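PDB 3SGH: SusD homolog from Bacteroides thetaiotaomicron, which probably binds glycans at the outer membrane of this gut bacterium, as a SusD-like lipoprotein of a polysaccharide uptake system. Local coordinates for residues F63-A68 against P439-M444; T53-F58 against A290-P295. One frame throughout, in Å; residues are numbered along the deposited sequence.

Contact 1: residues F63-A68 against P439-M444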
loop_
_atom_site.group_PDB
_atom_site.type_symbol
_atom_site.label_atom_id
_atom_site.label_comp_id
_atom_site.label_asym_id
_atom_site.label_seq_id
_atom_site.Cartn_x
_atom_site.Cartn_y
_atom_site.Cartn_z
ATOM N N PHE A 63 -15.344 -7.822 -3.320
ATOM C CA PHE A 63 -14.611 -6.945 -2.405
ATOM C C PHE A 63 -15.190 -5.536 -2.358
ATOM O O PHE A 63 -15.215 -4.915 -1.311
ATOM C CB PHE A 63 -13.115 -6.833 -2.819
ATOM C CG PHE A 63 -12.197 -7.802 -2.115
ATOM C CD1 PHE A 63 -12.091 -7.804 -0.736
ATOM C CD2 PHE A 63 -11.432 -8.703 -2.837
ATOM C CE1 PHE A 63 -11.225 -8.682 -0.084
ATOM C CE2 PHE A 63 -10.564 -9.543 -2.183
ATOM C CZ PHE A 63 -10.481 -9.543 -0.810
ATOM N N ALA A 64 -15.611 -5.015 -3.510
ATOM C CA ALA A 64 -15.961 -3.574 -3.579
ATOM C C ALA A 64 -17.089 -3.216 -2.653
ATOM O O ALA A 64 -17.191 -2.061 -2.235
ATOM C CB ALA A 64 -16.301 -3.143 -5.026
ATOM N N TYR A 65 -17.952 -4.198 -2.354
ATOM C CA TYR A 65 -19.069 -3.986 -1.417
ATOM C C TYR A 65 -18.843 -4.747 -0.084
ATOM O O TYR A 65 -19.787 -5.017 0.689
ATOM C CB TYR A 65 -20.395 -4.400 -2.069
ATOM C CG TYR A 65 -20.660 -3.858 -3.462
ATOM C CD1 TYR A 65 -20.166 -4.488 -4.581
ATOM C CD2 TYR A 65 -21.480 -2.733 -3.663
ATOM C CE1 TYR A 65 -20.473 -4.055 -5.853
ATOM C CE2 TYR A 65 -21.765 -2.272 -4.891
ATOM C CZ TYR A 65 -21.271 -2.934 -6.023
ATOM O OH TYR A 65 -21.567 -2.518 -7.311
ATOM N N TYR A 66 -17.585 -5.120 0.143
ATOM C CA TYR A 66 -17.116 -5.658 1.402
ATOM C C TYR A 66 -17.595 -7.061 1.653
ATOM O O TYR A 66 -17.700 -7.445 2.773
ATOM C CB TYR A 66 -17.536 -4.764 2.582
ATOM C CG TYR A 66 -17.377 -3.267 2.348
ATOM C CD1 TYR A 66 -16.269 -2.730 1.698
ATOM C CD2 TYR A 66 -18.365 -2.392 2.760
ATOM C CE1 TYR A 66 -16.175 -1.350 1.475
ATOM C CE2 TYR A 66 -18.262 -1.021 2.541
ATOM C CZ TYR A 66 -17.174 -0.504 1.928
ATOM O OH TYR A 66 -17.125 0.871 1.701
ATOM N N ASN A 67 -17.879 -7.827 0.598
ATOM C CA ASN A 67 -18.370 -9.182 0.806
ATOM C C ASN A 67 -17.807 -10.172 -0.229
ATOM O O ASN A 67 -18.546 -10.894 -0.922
ATOM C CB ASN A 67 -19.893 -9.196 0.800
ATOM C CG ASN A 67 -20.461 -10.377 1.524
ATOM O OD1 ASN A 67 -20.071 -10.652 2.655
ATOM N ND2 ASN A 67 -21.398 -11.098 0.883
ATOM N N ALA A 68 -16.482 -10.200 -0.316
ATOM C CA ALA A 68 -15.790 -11.140 -1.210
ATOM C C ALA A 68 -16.038 -12.595 -0.874
ATOM O O ALA A 68 -16.211 -12.984 0.302
ATOM C CB ALA A 68 -14.279 -10.893 -1.209
ATOM N N PRO A 439 -16.456 5.414 0.118
ATOM C CA PRO A 439 -16.924 4.041 0.394
ATOM C C PRO A 439 -17.769 3.531 -0.760
ATOM O O PRO A 439 -18.135 4.300 -1.651
ATOM C CB PRO A 439 -17.818 4.230 1.606
ATOM C CG PRO A 439 -18.423 5.588 1.393
ATOM C CD PRO A 439 -17.269 6.421 0.833
ATOM N N ALA A 440 -18.102 2.249 -0.727
ATOM C CA ALA A 440 -19.079 1.660 -1.603
ATOM C C ALA A 440 -20.410 2.417 -1.476
ATOM O O ALA A 440 -20.714 2.993 -0.410
ATOM C CB ALA A 440 -19.260 0.177 -1.231
ATOM N N THR A 441 -21.224 2.358 -2.530
ATOM C CA THR A 441 -22.593 2.845 -2.458
ATOM C C THR A 441 -23.408 2.076 -1.395
ATOM O O THR A 441 -24.351 2.620 -0.801
ATOM C CB THR A 441 -23.320 2.803 -3.824
ATOM O OG1 THR A 441 -23.305 1.450 -4.334
ATOM C CG2 THR A 441 -22.670 3.804 -4.804
ATOM N N GLU A 442 -23.082 0.812 -1.164
ATOM C CA GLU A 442 -23.735 0.040 -0.116
ATOM C C GLU A 442 -22.790 -1.054 0.350
ATOM O O GLU A 442 -21.937 -1.498 -0.415
ATOM C CB GLU A 442 -25.036 -0.597 -0.612
ATOM C CG GLU A 442 -24.826 -1.733 -1.580
ATOM C CD GLU A 442 -26.139 -2.265 -2.171
ATOM O OE1 GLU A 442 -26.637 -3.316 -1.712
ATOM O OE2 GLU A 442 -26.659 -1.623 -3.089
ATOM N N SER A 443 -22.995 -1.513 1.575
ATOM C CA SER A 443 -22.325 -2.683 2.066
ATOM C C SER A 443 -23.208 -3.898 1.869
ATOM O O SER A 443 -24.386 -3.894 2.210
ATOM C CB SER A 443 -21.968 -2.541 3.547
ATOM O OG SER A 443 -21.489 -3.776 4.069
HETATM N N MSE A 444 -22.585 -4.958 1.390
HETATM C CA MSE A 444 -23.218 -6.279 1.242
HETATM C C MSE A 444 -22.823 -7.257 2.374
HETATM O O MSE A 444 -23.088 -8.485 2.302
HETATM C CB MSE A 444 -22.876 -6.856 -0.126
HETATM C CG MSE A 444 -23.436 -6.119 -1.308
HETATM SE SE MSE A 444 -25.342 -6.450 -1.429
HETATM C CE MSE A 444 -25.246 -8.244 -2.094
#
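Y65 and Y66 meet the 439-444 segment where two long loops of the helix-rich SusD-like fold come together, one leading into helix 70-73 and the other following helix 424-432. Two hydrogen bonds cross between them. The amide of M444 donates to the carbonyl of Y65, with N and O 2.9 Å apart, almost straight at 169° and in the carbonyl plane. The second uses a side chain: A440 N donates to Y66 OH over 3.0 Å, which fixes the outer end of that ring. Apolar contacts fill in around these bonds. A440 CB lies 3.8 Å from Y66 CZ, and the selenomethionine side chain of M444 lies alongside Y65, its CG 3.6 Å from Y65 CB. With CG anti to its own carbonyl carbon (chi1 -49°), Y65 sends its ring out beside T441, and its hydroxyl bonds to S289 O. S443 OG sits at the edge of the Y66 ring, in its plane, and is hydrogen-bonded to C448 O. E442 brings its CG near Y65 CD2, while its OE2 forms a salt bridge with K60. The carbonyl of E442, buried here without a polar partner, places its O in the plane of the Y65 ring, 3.5 Å from CD2.

Contact 2: residues T53-F58 against A290-P295; sequences TANWSF and AEIPEP
N55 reaches across to P293 with its amide: ND2 donates to P293 O at 2.9 Å, the acceptor standing 19° out of the amide plane and the donor nearly in line with the C=O bond. CG2 of I292 packs against the same amide, 3.4 Å from N55 CG. T53 O lies against the E294-P295 peptide bond, 3.0 Å from P295 N, which as a proline nitrogen has no hydrogen to give. Beside it, CG of P295 approaches A54 CB at 4.3 Å. One water joins T53 OG1, in the conformer described, to P295 O, and a second accepts from N55 ND2.

N55 is the first residue of a type I' beta turn that ends at F58, closed by F58 N donating to N55 O at 2.8 Å, in the loop after strand 50-52 of this SusD-like fold. Its CG lies between the backbone N and the carbonyl carbon (chi1 75°), with ND2 turned to P293 O and OD1 to G59 N, from which it accepts a hydrogen bond, so both ends of the amide are held. An alanine in place of N55 would probably leave P293 O without this donor and G59 N without its acceptor, and open a gap beside I292 CG2. Within the turn segment, A54 CB lies over one face of the W56 ring, and both W56 and F58 meet H72 edge-to-face. Farther out, T53 pairs through its backbone with E248, and P293 packs on Y65.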
loop_
_atom_site.group_PDB
_atom_site.type_symbol
_atom_site.label_atom_id
_atom_site.label_comp_id
_atom_site.label_asym_id
_atom_site.label_seq_id
_atom_site.Cartn_x
_atom_site.Cartn_y
_atom_site.Cartn_z
ATOM N N THR A 53 -13.266 -3.287 -12.284
ATOM C CA THR A 53 -14.503 -3.078 -13.069
ATOM C C THR A 53 -15.327 -4.357 -13.350
ATOM O O THR A 53 -16.314 -4.339 -14.067
ATOM C CB THR A 53 -14.183 -2.338 -14.385
ATOM O OG1 THR A 53 -13.249 -3.108 -15.153
ATOM C CG2 THR A 53 -13.615 -0.918 -14.091
ATOM N N ALA A 54 -14.969 -5.442 -12.699
ATOM C CA ALA A 54 -15.497 -6.771 -12.976
ATOM C C ALA A 54 -16.392 -7.169 -11.812
ATOM O O ALA A 54 -16.318 -6.562 -10.724
ATOM C CB ALA A 54 -14.336 -7.769 -13.079
ATOM N N ASN A 55 -17.223 -8.200 -12.014
ATOM C CA ASN A 55 -17.967 -8.775 -10.895
ATOM C C ASN A 55 -17.837 -10.315 -10.780
ATOM O O ASN A 55 -18.296 -10.911 -9.805
ATOM C CB ASN A 55 -19.422 -8.330 -10.893
ATOM C CG ASN A 55 -20.221 -9.004 -11.908
ATOM O OD1 ASN A 55 -20.848 -10.062 -11.627
ATOM N ND2 ASN A 55 -20.271 -8.406 -13.116
ATOM N N TRP A 56 -17.183 -10.938 -11.745
ATOM C CA TRP A 56 -16.854 -12.368 -11.698
ATOM C C TRP A 56 -18.072 -13.251 -11.483
ATOM O O TRP A 56 -17.984 -14.269 -10.819
ATOM C CB TRP A 56 -15.800 -12.667 -10.633
ATOM C CG TRP A 56 -14.563 -11.807 -10.806
ATOM C CD1 TRP A 56 -13.540 -12.031 -11.656
ATOM C CD2 TRP A 56 -14.285 -10.572 -10.140
ATOM N NE1 TRP A 56 -12.626 -11.014 -11.577
ATOM C CE2 TRP A 56 -13.053 -10.109 -10.635
ATOM C CE3 TRP A 56 -14.957 -9.812 -9.184
ATOM C CZ2 TRP A 56 -12.465 -8.940 -10.180
ATOM C CZ3 TRP A 56 -14.373 -8.628 -8.746
ATOM C CH2 TRP A 56 -13.159 -8.192 -9.289
ATOM N N SER A 57 -19.170 -12.851 -12.107
ATOM C CA SER A 57 -20.487 -13.478 -11.968
ATOM C C SER A 57 -20.970 -13.553 -10.543
ATOM O O SER A 57 -21.841 -14.397 -10.224
ATOM C CB SER A 57 -20.481 -14.909 -12.542
ATOM O OG SER A 57 -20.013 -14.934 -13.868
ATOM N N PHE A 58 -20.464 -12.688 -9.669
ATOM C CA PHE A 58 -20.929 -12.642 -8.268
ATOM C C PHE A 58 -21.862 -11.477 -7.950
ATOM O O PHE A 58 -22.291 -11.336 -6.809
ATOM C CB PHE A 58 -19.759 -12.506 -7.311
ATOM C CG PHE A 58 -18.910 -13.764 -7.134
ATOM C CD1 PHE A 58 -19.488 -14.997 -6.918
ATOM C CD2 PHE A 58 -17.517 -13.678 -7.135
ATOM C CE1 PHE A 58 -18.695 -16.129 -6.715
ATOM C CE2 PHE A 58 -16.720 -14.802 -6.917
ATOM C CZ PHE A 58 -17.302 -16.017 -6.707
ATOM N N ALA A 290 -23.490 1.790 -7.889
ATOM C CA ALA A 290 -24.918 1.553 -7.722
ATOM C C ALA A 290 -25.371 0.368 -8.546
ATOM O O ALA A 290 -26.226 -0.379 -8.114
ATOM C CB ALA A 290 -25.722 2.802 -8.065
ATOM N N GLU A 291 -24.829 0.228 -9.750
ATOM C CA GLU A 291 -25.059 -0.951 -10.564
ATOM C C GLU A 291 -23.902 -1.975 -10.452
ATOM O O GLU A 291 -22.748 -1.622 -10.155
ATOM C CB GLU A 291 -25.288 -0.536 -12.021
ATOM C CG GLU A 291 -24.056 -0.381 -12.918
ATOM C CD GLU A 291 -23.041 0.697 -12.476
ATOM O OE1 GLU A 291 -23.415 1.623 -11.686
ATOM O OE2 GLU A 291 -21.888 0.644 -12.998
ATOM N N ILE A 292 -24.216 -3.248 -10.666
ATOM C CA ILE A 292 -23.163 -4.317 -10.653
ATOM C C ILE A 292 -22.070 -3.896 -11.644
ATOM O O ILE A 292 -22.376 -3.528 -12.764
ATOM C CB ILE A 292 -23.769 -5.692 -11.070
ATOM C CG1 ILE A 292 -24.704 -6.205 -9.980
ATOM C CG2 ILE A 292 -22.696 -6.677 -11.372
ATOM C CD1 ILE A 292 -25.663 -7.307 -10.413
ATOM N N PRO A 293 -20.788 -3.943 -11.246
ATOM C CA PRO A 293 -19.698 -3.463 -12.090
ATOM C C PRO A 293 -19.549 -4.404 -13.288
ATOM O O PRO A 293 -19.545 -5.604 -13.096
ATOM C CB PRO A 293 -18.464 -3.535 -11.170
ATOM C CG PRO A 293 -18.959 -3.597 -9.832
ATOM C CD PRO A 293 -20.298 -4.301 -9.915
ATOM N N GLU A 294 -19.481 -3.835 -14.485
ATOM C CA GLU A 294 -19.290 -4.539 -15.752
ATOM C C GLU A 294 -18.090 -3.995 -16.516
ATOM O O GLU A 294 -18.015 -2.772 -16.789
ATOM C CB GLU A 294 -20.526 -4.417 -16.641
ATOM C CG GLU A 294 -21.703 -5.210 -16.152
ATOM C CD GLU A 294 -21.509 -6.702 -16.270
ATOM O OE1 GLU A 294 -20.564 -7.149 -16.964
ATOM O OE2 GLU A 294 -22.323 -7.424 -15.648
ATOM N N PRO A 295 -17.181 -4.888 -16.938
ATOM C CA PRO A 295 -15.998 -4.412 -17.648
ATOM C C PRO A 295 -16.264 -3.555 -18.884
ATOM O O PRO A 295 -15.586 -2.572 -19.069
ATOM C CB PRO A 295 -15.268 -5.698 -18.032
ATOM C CG PRO A 295 -15.662 -6.668 -17.012
ATOM C CD PRO A 295 -17.111 -6.345 -16.694
HETATM O O HOH W 1 -13.435 -1.473 -17.578
HETATM O O HOH W 2 -22.083 -9.802 -15.171
#

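Contacts 1 and 2 join the same loop, between strand 50-52 and helix 70-73, to two different loops distant in sequence, and their centres lie about 12 Å apart. Both are partly buried, but the centre of contact 2 is farther from the centre of the chain, about 24 Å against about 19 Å for that of contact 1, and contact 2 includes an exposed residue. The chemistry differs as well: contact 1 relies on direct bonds and tyrosine rings, whereas contact 2 has one direct bond and proline packing, with water nearby. Y65 ties them together, its OH packing 3.4 Å from P293 CD, and K60 bonds both E442 of contact 1 and A290 O of contact 2.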